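Long-range contacts in lectin-related NK cell receptor LY49L1 (PDB 3G8K), which is a natural killer cell receptor of the Ly49 family whose C-type lectin-like domain, the part described here, probably recognises MHC class I molecules: residues Arg5-Tyr10 with Tyr20-Arg25; Pro59-Trp64 with Ser116-Cys121; Tyr63-Ser68 with Gly99-Ser104. The protein carries 1 engineered substitution. One frame throughout, in Å; residues are numbered along the deposited sequence.

In the fold
All three contacts reach one mixed sheet at different depths. Interaction 3 is the buried one, its centre about 5 Å from the centre of the chain, and it combines antiparallel backbone pairing with aliphatic packing. Interaction 2, partly buried, uses the same strand, 62-70, and shares Y63 and W64 with it; there the pairing is parallel, two of three bonds are weak, and an aromatic edge-to-face pair joins in. The centre of interaction 1, also partly buried, lies about 14 Å from that of the chain, where a loop meets strand 17-21 and what follows it through one beta bridge, waters bridging polar atoms. Strand 17-21 neighbours 118-124, Y20 O approaching C121 N to 3.1 Å.

Interaction 1 of 3, residues Arg5-Tyr10 with Tyr20-Arg25; sequences RGFEKY and YFVMDR
M23 lays its side chain along the backbone of G6 and F7. M23 CG sits 3.6 Å from F7 O, and the bend about the CG-SD bond (chi3 -78°) carries the methyl group back until M23 CE is 3.6 Å from G6 CA. The same CG also leans on the carboxylate of E8, the two side chains crossing obliquely. At the same place, M23 N donates to G6 O at 3.1 Å with an angle of 158° at the hydrogen. A water donates a second bond to G6 O and accepts one from D24 N.

F21 supplies the other backbone bond. E8 N reaches F21 O at 2.7 Å, nearly in line with the carbonyl. The two bonds lie on either side of F7 and V22, whose CA atoms are 4.2 Å apart, which is the geometry of a single beta bridge. It lies beyond the antiparallel hairpin of strands 10-14 and 17-21, at the N-terminal end of the C-type lectin-like domain. Y10 pairs antiparallel with a strand of the second subunit, so the sheet runs on across the interface. The rings of F21 and Y10 meet obliquely, planes 44° apart, with F21 CD1 3.8 Å from Y10 CE2.

F7 turns its ring from the bridge toward the interior. F7 CE1 touches V22 CG2 at 3.6 Å, and F7 CD1 lies 4.0 Å from Y20 CB, while F21 N comes in at the ring edge. S38, L40 and C121 also pack on this side chain. Two further waters join the segments: one accepts from F21 N and lies close to E8 O and Y10 O, and the other donates to both E8 OE2 and V22 O.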
loop_
_atom_site.group_PDB
_atom_site.type_symbol
_atom_site.label_atom_id
_atom_site.label_comp_id
_atom_site.label_asym_id
_atom_site.label_seq_id
_atom_site.Cartn_x
_atom_site.Cartn_y
_atom_site.Cartn_z
ATOM N N ARG A 5 -5.876 -12.414 -15.646
ATOM C CA ARG A 5 -5.126 -11.271 -15.052
ATOM C C ARG A 5 -4.695 -10.076 -15.949
ATOM O O ARG A 5 -3.838 -10.228 -16.863
ATOM C CB ARG A 5 -3.922 -11.806 -14.218
ATOM C CG ARG A 5 -2.574 -11.055 -14.355
ATOM C CD ARG A 5 -2.434 -9.778 -13.485
ATOM N NE ARG A 5 -1.386 -8.880 -14.012
ATOM C CZ ARG A 5 -0.235 -8.565 -13.391
ATOM N NH1 ARG A 5 0.043 -9.066 -12.178
ATOM N NH2 ARG A 5 0.638 -7.727 -13.968
ATOM N N GLY A 6 -5.313 -8.905 -15.685
ATOM C CA GLY A 6 -4.769 -7.542 -15.963
ATOM C C GLY A 6 -4.937 -6.660 -14.701
ATOM O O GLY A 6 -5.724 -5.710 -14.674
ATOM N N PHE A 7 -4.254 -7.041 -13.627
ATOM C CA PHE A 7 -4.152 -6.243 -12.419
ATOM C C PHE A 7 -2.867 -5.418 -12.329
ATOM O O PHE A 7 -1.884 -5.663 -13.087
ATOM C CB PHE A 7 -4.327 -7.159 -11.199
ATOM C CG PHE A 7 -5.747 -7.636 -11.007
ATOM C CD1 PHE A 7 -6.518 -7.129 -9.962
ATOM C CD2 PHE A 7 -6.282 -8.649 -11.816
ATOM C CE1 PHE A 7 -7.788 -7.505 -9.792
ATOM C CE2 PHE A 7 -7.578 -9.083 -11.688
ATOM C CZ PHE A 7 -8.377 -8.529 -10.594
ATOM N N GLU A 8 -2.842 -4.406 -11.451
ATOM C CA GLU A 8 -1.585 -3.760 -11.147
ATOM C C GLU A 8 -0.675 -4.765 -10.452
ATOM O O GLU A 8 -1.192 -5.785 -9.898
ATOM C CB GLU A 8 -1.809 -2.486 -10.333
ATOM C CG GLU A 8 -2.730 -1.504 -11.109
ATOM C CD GLU A 8 -2.040 -0.708 -12.159
ATOM O OE1 GLU A 8 -0.859 -0.925 -12.492
ATOM O OE2 GLU A 8 -2.704 0.190 -12.700
ATOM N N LYS A 9 0.629 -4.490 -10.430
ATOM C CA LYS A 9 1.602 -5.378 -9.755
ATOM C C LYS A 9 1.829 -5.063 -8.288
ATOM O O LYS A 9 2.566 -5.782 -7.613
ATOM C CB LYS A 9 2.924 -5.687 -10.547
ATOM C CG LYS A 9 3.779 -4.514 -10.948
ATOM C CD LYS A 9 5.135 -4.885 -11.690
ATOM C CE LYS A 9 6.313 -5.363 -10.717
ATOM N NZ LYS A 9 7.721 -5.437 -11.287
ATOM N N TYR A 10 1.101 -4.057 -7.768
ATOM C CA TYR A 10 1.192 -3.733 -6.335
ATOM C C TYR A 10 -0.087 -4.076 -5.665
ATOM O O TYR A 10 -1.100 -4.189 -6.322
ATOM C CB TYR A 10 1.479 -2.255 -6.103
ATOM C CG TYR A 10 0.648 -1.298 -6.925
ATOM C CD1 TYR A 10 1.149 -0.773 -8.109
ATOM C CD2 TYR A 10 -0.598 -0.889 -6.497
ATOM C CE1 TYR A 10 0.398 0.140 -8.840
ATOM C CE2 TYR A 10 -1.358 0.021 -7.211
ATOM C CZ TYR A 10 -0.860 0.519 -8.392
ATOM O OH TYR A 10 -1.604 1.406 -9.129
ATOM N N TYR A 20 -6.491 -5.265 -4.206
ATOM C CA TYR A 20 -5.845 -5.457 -5.572
ATOM C C TYR A 20 -6.548 -4.480 -6.521
ATOM O O TYR A 20 -7.692 -4.142 -6.283
ATOM C CB TYR A 20 -6.032 -6.927 -6.026
ATOM C CG TYR A 20 -5.622 -7.962 -4.970
ATOM C CD1 TYR A 20 -6.545 -8.467 -4.056
ATOM C CD2 TYR A 20 -4.313 -8.409 -4.886
ATOM C CE1 TYR A 20 -6.138 -9.377 -3.082
ATOM C CE2 TYR A 20 -3.932 -9.348 -3.949
ATOM C CZ TYR A 20 -4.832 -9.779 -3.031
ATOM O OH TYR A 20 -4.415 -10.719 -2.145
ATOM N N PHE A 21 -5.843 -4.037 -7.594
ATOM C CA PHE A 21 -6.258 -2.916 -8.442
ATOM C C PHE A 21 -6.215 -3.420 -9.849
ATOM O O PHE A 21 -5.189 -3.953 -10.234
ATOM C CB PHE A 21 -5.340 -1.630 -8.275
ATOM C CG PHE A 21 -5.267 -1.164 -6.869
ATOM C CD1 PHE A 21 -4.402 -1.804 -5.978
ATOM C CD2 PHE A 21 -6.163 -0.155 -6.365
ATOM C CE1 PHE A 21 -4.389 -1.465 -4.600
ATOM C CE2 PHE A 21 -6.116 0.230 -4.977
ATOM C CZ PHE A 21 -5.233 -0.445 -4.106
ATOM N N VAL A 22 -7.354 -3.323 -10.558
ATOM C CA VAL A 22 -7.459 -3.606 -12.035
ATOM C C VAL A 22 -6.790 -2.436 -12.835
ATOM O O VAL A 22 -6.772 -1.271 -12.368
ATOM C CB VAL A 22 -8.945 -3.906 -12.500
ATOM C CG1 VAL A 22 -9.014 -4.340 -13.958
ATOM C CG2 VAL A 22 -9.622 -4.962 -11.648
ATOM N N MET A 23 -6.176 -2.718 -13.997
ATOM C CA MET A 23 -5.431 -1.662 -14.708
ATOM C C MET A 23 -6.337 -0.709 -15.497
ATOM O O MET A 23 -6.093 0.497 -15.548
ATOM C CB MET A 23 -4.385 -2.252 -15.665
ATOM C CG MET A 23 -3.328 -2.965 -14.934
ATOM S SD MET A 23 -1.918 -3.373 -15.974
ATOM C CE MET A 23 -2.578 -4.787 -16.846
ATOM N N ASP A 24 -7.360 -1.288 -16.122
ATOM C CA ASP A 24 -8.384 -0.582 -16.863
ATOM C C ASP A 24 -9.567 -0.148 -15.988
ATOM O O ASP A 24 -10.072 -0.870 -15.122
ATOM C CB ASP A 24 -8.930 -1.458 -17.973
ATOM C CG ASP A 24 -7.884 -1.783 -19.038
ATOM O OD1 ASP A 24 -8.008 -2.861 -19.681
ATOM O OD2 ASP A 24 -6.947 -0.981 -19.248
ATOM N N ARG A 25 -9.994 1.063 -16.264
ATOM C CA ARG A 25 -11.184 1.610 -15.683
ATOM C C ARG A 25 -12.387 0.884 -16.235
ATOM O O ARG A 25 -12.447 0.639 -17.442
ATOM C CB ARG A 25 -11.225 3.070 -16.084
ATOM C CG ARG A 25 -10.090 3.739 -15.403
ATOM C CD ARG A 25 -10.446 5.139 -15.061
ATOM N NE ARG A 25 -9.903 6.096 -16.024
ATOM C CZ ARG A 25 -10.524 6.527 -17.120
ATOM N NH1 ARG A 25 -11.728 6.095 -17.483
ATOM N NH2 ARG A 25 -9.921 7.418 -17.859
HETATM O O HOH W 1 -7.171 -4.300 -16.764
HETATM O O HOH W 2 -3.347 -5.283 -7.607
HETATM O O HOH W 3 -5.395 0.827 -11.659
#

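Interaction 2 of 3, residues Pro59-Trp64 with Ser116-Cys121; sequences PSDSYW and SFICIC. Engineered in segment 59-64: Y63 (natural residue Cys).
F117 turns the edge of its ring to the face of W64, the planes standing 81° apart and F117 CD1 only 3.3 Å from W64 CZ2. The backbone puts F117 CB over the five-membered ring of W64, 3.8 Å from the centroid, in a CH-pi contact; the first torsion, which sets CG beside the backbone N (chi1 -63°), then brings the CD1 edge to the six-membered ring. One aromatic side chain thus addresses both rings of the indole, while the other flank of F117 meets S62 CB.

I118 follows with both backbone ends engaged. I118 N makes a weak bond to S62 O at 3.5 Å, with a water also donating to that oxygen. I118 O accepts a stronger bond from W64 N at 2.8 Å, and Y63 CA approaches the same oxygen to 3.1 Å as a CA-H...O contact. I118 CG2 sits at the edge of the engineered Y63 ring, 3.5 Å from Y63 CD1, the two side chains running alongside each other.

C119 pairs in parallel with W64 and is disulfide-bonded to C31, which lies in helix 28-37. The next residue, I120, offers its N to W64 O in a straight but weak bond of 3.5 Å, and its CG2 packs against Y63 CB. C121 carries a second disulfide, to C35 of the same helix; this is the C-terminal strand of the C-type lectin-like domain.

The strand axes diverge by 57°, consistent with one short bond between two long ones: cohesion here probably owes as much to the aromatic and aliphatic contacts as to the backbone pairing.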
loop_
_atom_site.group_PDB
_atom_site.type_symbol
_atom_site.label_atom_id
_atom_site.label_comp_id
_atom_site.label_asym_id
_atom_site.label_seq_id
_atom_site.Cartn_x
_atom_site.Cartn_y
_atom_site.Cartn_z
ATOM N N PRO A 59 -3.725 5.205 -3.636
ATOM C CA PRO A 59 -3.340 6.353 -4.450
ATOM C C PRO A 59 -4.528 7.245 -4.757
ATOM O O PRO A 59 -5.625 6.741 -4.825
ATOM C CB PRO A 59 -2.838 5.707 -5.757
ATOM C CG PRO A 59 -2.388 4.400 -5.385
ATOM C CD PRO A 59 -3.315 3.942 -4.267
ATOM N N SER A 60 -4.329 8.555 -4.921
ATOM C CA SER A 60 -5.444 9.511 -5.096
ATOM C C SER A 60 -6.197 9.229 -6.379
ATOM O O SER A 60 -5.642 9.409 -7.470
ATOM C CB SER A 60 -4.935 10.976 -5.136
ATOM O OG SER A 60 -5.955 11.854 -5.594
ATOM N N ASP A 61 -7.444 8.781 -6.265
ATOM C CA ASP A 61 -8.271 8.513 -7.423
ATOM C C ASP A 61 -9.574 8.091 -6.850
ATOM O O ASP A 61 -9.773 8.185 -5.608
ATOM C CB ASP A 61 -7.664 7.466 -8.420
ATOM C CG ASP A 61 -8.076 7.721 -9.856
ATOM O OD1 ASP A 61 -9.056 8.488 -10.026
ATOM O OD2 ASP A 61 -7.439 7.212 -10.834
ATOM N N SER A 62 -10.474 7.693 -7.751
ATOM C CA SER A 62 -11.828 7.234 -7.428
ATOM C C SER A 62 -11.995 5.782 -7.876
ATOM O O SER A 62 -11.586 5.407 -8.966
ATOM C CB SER A 62 -12.825 8.140 -8.066
ATOM O OG SER A 62 -12.962 9.235 -7.200
ATOM N N TYR A 63 -12.513 4.963 -6.966
ATOM C CA TYR A 63 -12.521 3.507 -7.067
ATOM C C TYR A 63 -13.899 2.969 -6.882
ATOM O O TYR A 63 -14.575 3.267 -5.849
ATOM C CB TYR A 63 -11.608 2.846 -5.978
ATOM C CG TYR A 63 -10.191 3.342 -6.037
ATOM C CD1 TYR A 63 -9.254 2.699 -6.836
ATOM C CD2 TYR A 63 -9.775 4.464 -5.315
ATOM C CE1 TYR A 63 -7.944 3.147 -6.935
ATOM C CE2 TYR A 63 -8.458 4.931 -5.409
ATOM C CZ TYR A 63 -7.544 4.246 -6.223
ATOM O OH TYR A 63 -6.221 4.675 -6.320
ATOM N N TRP A 64 -14.320 2.105 -7.779
ATOM C CA TRP A 64 -15.608 1.375 -7.502
ATOM C C TRP A 64 -15.450 0.395 -6.388
ATOM O O TRP A 64 -14.424 -0.228 -6.285
ATOM C CB TRP A 64 -16.048 0.587 -8.738
ATOM C CG TRP A 64 -16.710 1.349 -9.888
ATOM C CD1 TRP A 64 -16.320 1.235 -11.292
ATOM C CD2 TRP A 64 -17.770 2.344 -9.875
ATOM N NE1 TRP A 64 -17.084 2.087 -12.022
ATOM C CE2 TRP A 64 -18.000 2.734 -11.235
ATOM C CE3 TRP A 64 -18.571 2.910 -8.891
ATOM C CZ2 TRP A 64 -18.982 3.645 -11.576
ATOM C CZ3 TRP A 64 -19.520 3.816 -9.242
ATOM C CH2 TRP A 64 -19.761 4.161 -10.537
ATOM N N SER A 116 -16.802 4.680 -15.744
ATOM C CA SER A 116 -15.614 3.827 -15.668
ATOM C C SER A 116 -14.658 4.429 -14.614
ATOM O O SER A 116 -14.132 5.560 -14.794
ATOM C CB SER A 116 -14.941 3.804 -17.077
ATOM O OG SER A 116 -15.705 3.023 -17.999
ATOM N N PHE A 117 -14.508 3.705 -13.474
ATOM C CA PHE A 117 -13.534 3.977 -12.382
ATOM C C PHE A 117 -12.597 2.745 -12.137
ATOM O O PHE A 117 -12.871 1.641 -12.616
ATOM C CB PHE A 117 -14.288 4.429 -11.072
ATOM C CG PHE A 117 -15.047 5.740 -11.264
ATOM C CD1 PHE A 117 -16.417 5.765 -11.374
ATOM C CD2 PHE A 117 -14.359 6.928 -11.395
ATOM C CE1 PHE A 117 -17.112 6.961 -11.566
ATOM C CE2 PHE A 117 -15.045 8.120 -11.622
ATOM C CZ PHE A 117 -16.425 8.122 -11.676
ATOM N N ILE A 118 -11.469 2.970 -11.463
ATOM C CA ILE A 118 -10.573 1.877 -11.042
ATOM C C ILE A 118 -11.368 0.902 -10.167
ATOM O O ILE A 118 -12.028 1.325 -9.268
ATOM C CB ILE A 118 -9.313 2.379 -10.327
ATOM C CG1 ILE A 118 -8.451 3.303 -11.243
ATOM C CG2 ILE A 118 -8.382 1.175 -9.862
ATOM C CD1 ILE A 118 -8.087 2.627 -12.564
ATOM N N CYS A 119 -11.284 -0.392 -10.447
ATOM C CA CYS A 119 -11.810 -1.437 -9.518
ATOM C C CYS A 119 -10.853 -1.716 -8.369
ATOM O O CYS A 119 -9.666 -1.977 -8.557
ATOM C CB CYS A 119 -12.159 -2.770 -10.254
ATOM S SG CYS A 119 -12.648 -2.604 -12.003
ATOM N N ILE A 120 -11.362 -1.622 -7.140
ATOM C CA ILE A 120 -10.606 -2.200 -6.060
ATOM C C ILE A 120 -11.369 -3.461 -5.614
ATOM O O ILE A 120 -12.582 -3.390 -5.227
ATOM C CB ILE A 120 -10.282 -1.227 -4.929
ATOM C CG1 ILE A 120 -9.518 -1.923 -3.815
ATOM C CG2 ILE A 120 -11.555 -0.584 -4.336
ATOM C CD1 ILE A 120 -9.141 -0.922 -2.698
ATOM N N CYS A 121 -10.668 -4.597 -5.780
ATOM C CA CYS A 121 -11.110 -5.938 -5.372
ATOM C C CYS A 121 -10.556 -6.333 -3.997
ATOM O O CYS A 121 -9.403 -6.184 -3.746
ATOM C CB CYS A 121 -10.599 -6.948 -6.356
ATOM S SG CYS A 121 -10.990 -6.536 -8.089
HETATM O O HOH W 4 -10.828 6.196 -11.851
#

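Interaction 3 of 3, residues Tyr63-Ser68 with Gly99-Ser104; sequences YWIGLS and GCMLLS. Engineered in segment 63-68: Y63 (natural residue Cys).
L102 reaches over the W64 indole, placing L102 CD2 3.8 Å from W64 CE3 in a CH-pi contact with the six-membered ring. The edge of that ring faces the opposing backbone, W64 CE3 lying 3.4 Å from M101 O. C100 approaches obliquely, its CB 3.6 Å from W64 CZ3 and its sulfur near enough for a sulfur-aromatic contact.

M101 lies side by side with two aliphatic partners and points the same way as both. Its CG is anti to the backbone N (chi1 -155°), and bends at chi2 and chi3 return M101 CE to L67 CD2. L67 CD2 comes within 3.7 Å of M101 CB, whereas I65 CD1 is looser, at 4.2 Å from M101 CG. I65 meets L103 differently, at about a right angle, with I65 CG2 3.7 Å from L103 CB.

The backbone pairing sets which residues meet. Y63, an engineered residue, and L103 form a hydrogen-bonded antiparallel pair, bonded in both directions. I65 N then donates to M101 O at 3.2 Å, and M101 N to L67 O at 2.9 Å. The register slips by two residues between W64 and S68, a beta bulge that contains an inverse gamma turn centred on G66.

Around this pairing, W28 of helix 28-37 packs on C100 and S68 and donates to I65 O, C100 is disulfide-bonded to C113, and L108 of strand 108-111 packs on I65, M101 and L103, while I120 of strand 118-124 touches I65.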
loop_
_atom_site.group_PDB
_atom_site.type_symbol
_atom_site.label_atom_id
_atom_site.label_comp_id
_atom_site.label_asym_id
_atom_site.label_seq_id
_atom_site.Cartn_x
_atom_site.Cartn_y
_atom_site.Cartn_z
ATOM N N TYR A 63 -12.513 4.963 -6.966
ATOM C CA TYR A 63 -12.521 3.507 -7.067
ATOM C C TYR A 63 -13.899 2.969 -6.882
ATOM O O TYR A 63 -14.575 3.267 -5.849
ATOM C CB TYR A 63 -11.608 2.846 -5.978
ATOM C CG TYR A 63 -10.191 3.342 -6.037
ATOM C CD1 TYR A 63 -9.254 2.699 -6.836
ATOM C CD2 TYR A 63 -9.775 4.464 -5.315
ATOM C CE1 TYR A 63 -7.944 3.147 -6.935
ATOM C CE2 TYR A 63 -8.458 4.931 -5.409
ATOM C CZ TYR A 63 -7.544 4.246 -6.223
ATOM O OH TYR A 63 -6.221 4.675 -6.320
ATOM N N TRP A 64 -14.320 2.105 -7.779
ATOM C CA TRP A 64 -15.608 1.375 -7.502
ATOM C C TRP A 64 -15.450 0.395 -6.388
ATOM O O TRP A 64 -14.424 -0.228 -6.285
ATOM C CB TRP A 64 -16.048 0.587 -8.738
ATOM C CG TRP A 64 -16.710 1.349 -9.888
ATOM C CD1 TRP A 64 -16.320 1.235 -11.292
ATOM C CD2 TRP A 64 -17.770 2.344 -9.875
ATOM N NE1 TRP A 64 -17.084 2.087 -12.022
ATOM C CE2 TRP A 64 -18.000 2.734 -11.235
ATOM C CE3 TRP A 64 -18.571 2.910 -8.891
ATOM C CZ2 TRP A 64 -18.982 3.645 -11.576
ATOM C CZ3 TRP A 64 -19.520 3.816 -9.242
ATOM C CH2 TRP A 64 -19.761 4.161 -10.537
ATOM N N ILE A 65 -16.473 0.252 -5.527
ATOM C CA ILE A 65 -16.422 -0.682 -4.425
ATOM C C ILE A 65 -17.765 -1.400 -4.490
ATOM O O ILE A 65 -18.655 -1.012 -5.273
ATOM C CB ILE A 65 -16.168 0.015 -2.975
ATOM C CG1 ILE A 65 -17.381 0.879 -2.573
ATOM C CG2 ILE A 65 -14.707 0.667 -2.926
ATOM C CD1 ILE A 65 -17.200 1.762 -1.465
ATOM N N GLY A 66 -17.885 -2.494 -3.780
ATOM C CA GLY A 66 -19.022 -3.411 -4.010
ATOM C C GLY A 66 -20.280 -3.041 -3.225
ATOM O O GLY A 66 -20.824 -3.857 -2.507
ATOM N N LEU A 67 -20.730 -1.806 -3.412
ATOM C CA LEU A 67 -21.870 -1.258 -2.717
ATOM C C LEU A 67 -22.760 -0.537 -3.762
ATOM O O LEU A 67 -22.264 0.218 -4.618
ATOM C CB LEU A 67 -21.408 -0.293 -1.606
ATOM C CG LEU A 67 -22.508 0.495 -0.842
ATOM C CD1 LEU A 67 -23.297 -0.447 0.034
ATOM C CD2 LEU A 67 -21.886 1.585 0.043
ATOM N N SER A 68 -24.052 -0.819 -3.703
ATOM C CA SER A 68 -25.009 -0.353 -4.700
ATOM C C SER A 68 -26.337 -0.230 -4.057
ATOM O O SER A 68 -26.554 -0.832 -3.050
ATOM C CB SER A 68 -25.013 -1.152 -6.000
ATOM O OG SER A 68 -25.642 -2.406 -6.000
ATOM N N GLY A 99 -26.423 5.247 -8.467
ATOM C CA GLY A 99 -26.812 4.131 -7.575
ATOM C C GLY A 99 -25.705 3.202 -7.138
ATOM O O GLY A 99 -26.005 2.191 -6.525
ATOM N N CYS A 100 -24.432 3.540 -7.437
ATOM C CA CYS A 100 -23.264 2.684 -7.083
ATOM C C CYS A 100 -22.265 3.515 -6.285
ATOM O O CYS A 100 -22.122 4.721 -6.557
ATOM C CB CYS A 100 -22.605 2.154 -8.380
ATOM S SG CYS A 100 -23.593 0.916 -9.379
ATOM N N MET A 101 -21.525 2.902 -5.340
ATOM C CA MET A 101 -20.598 3.663 -4.505
ATOM C C MET A 101 -19.104 3.584 -5.011
ATOM O O MET A 101 -18.656 2.564 -5.515
ATOM C CB MET A 101 -20.855 3.316 -3.010
ATOM C CG MET A 101 -20.460 4.345 -1.932
ATOM S SD MET A 101 -21.524 5.721 -1.934
ATOM C CE MET A 101 -22.897 5.113 -0.950
ATOM N N LEU A 102 -18.405 4.702 -4.951
ATOM C CA LEU A 102 -16.978 4.787 -5.060
ATOM C C LEU A 102 -16.386 5.203 -3.729
ATOM O O LEU A 102 -17.024 5.923 -2.978
ATOM C CB LEU A 102 -16.525 5.949 -5.942
ATOM C CG LEU A 102 -17.053 6.140 -7.309
ATOM C CD1 LEU A 102 -17.049 7.647 -7.460
ATOM C CD2 LEU A 102 -15.939 5.501 -8.177
ATOM N N LEU A 103 -15.150 4.756 -3.566
ATOM C CA LEU A 103 -14.131 5.235 -2.646
ATOM C C LEU A 103 -13.221 6.289 -3.308
ATOM O O LEU A 103 -12.626 6.038 -4.384
ATOM C CB LEU A 103 -13.225 4.036 -2.268
ATOM C CG LEU A 103 -12.131 4.203 -1.164
ATOM C CD1 LEU A 103 -12.664 5.084 0.014
ATOM C CD2 LEU A 103 -11.620 2.829 -0.680
ATOM N N SER A 104 -13.098 7.451 -2.666
ATOM C CA SER A 104 -11.950 8.374 -2.903
ATOM C C SER A 104 -11.205 8.597 -1.589
ATOM O O SER A 104 -11.711 8.215 -0.515
ATOM C CB SER A 104 -12.409 9.704 -3.534
ATOM O OG SER A 104 -13.259 10.479 -2.725
#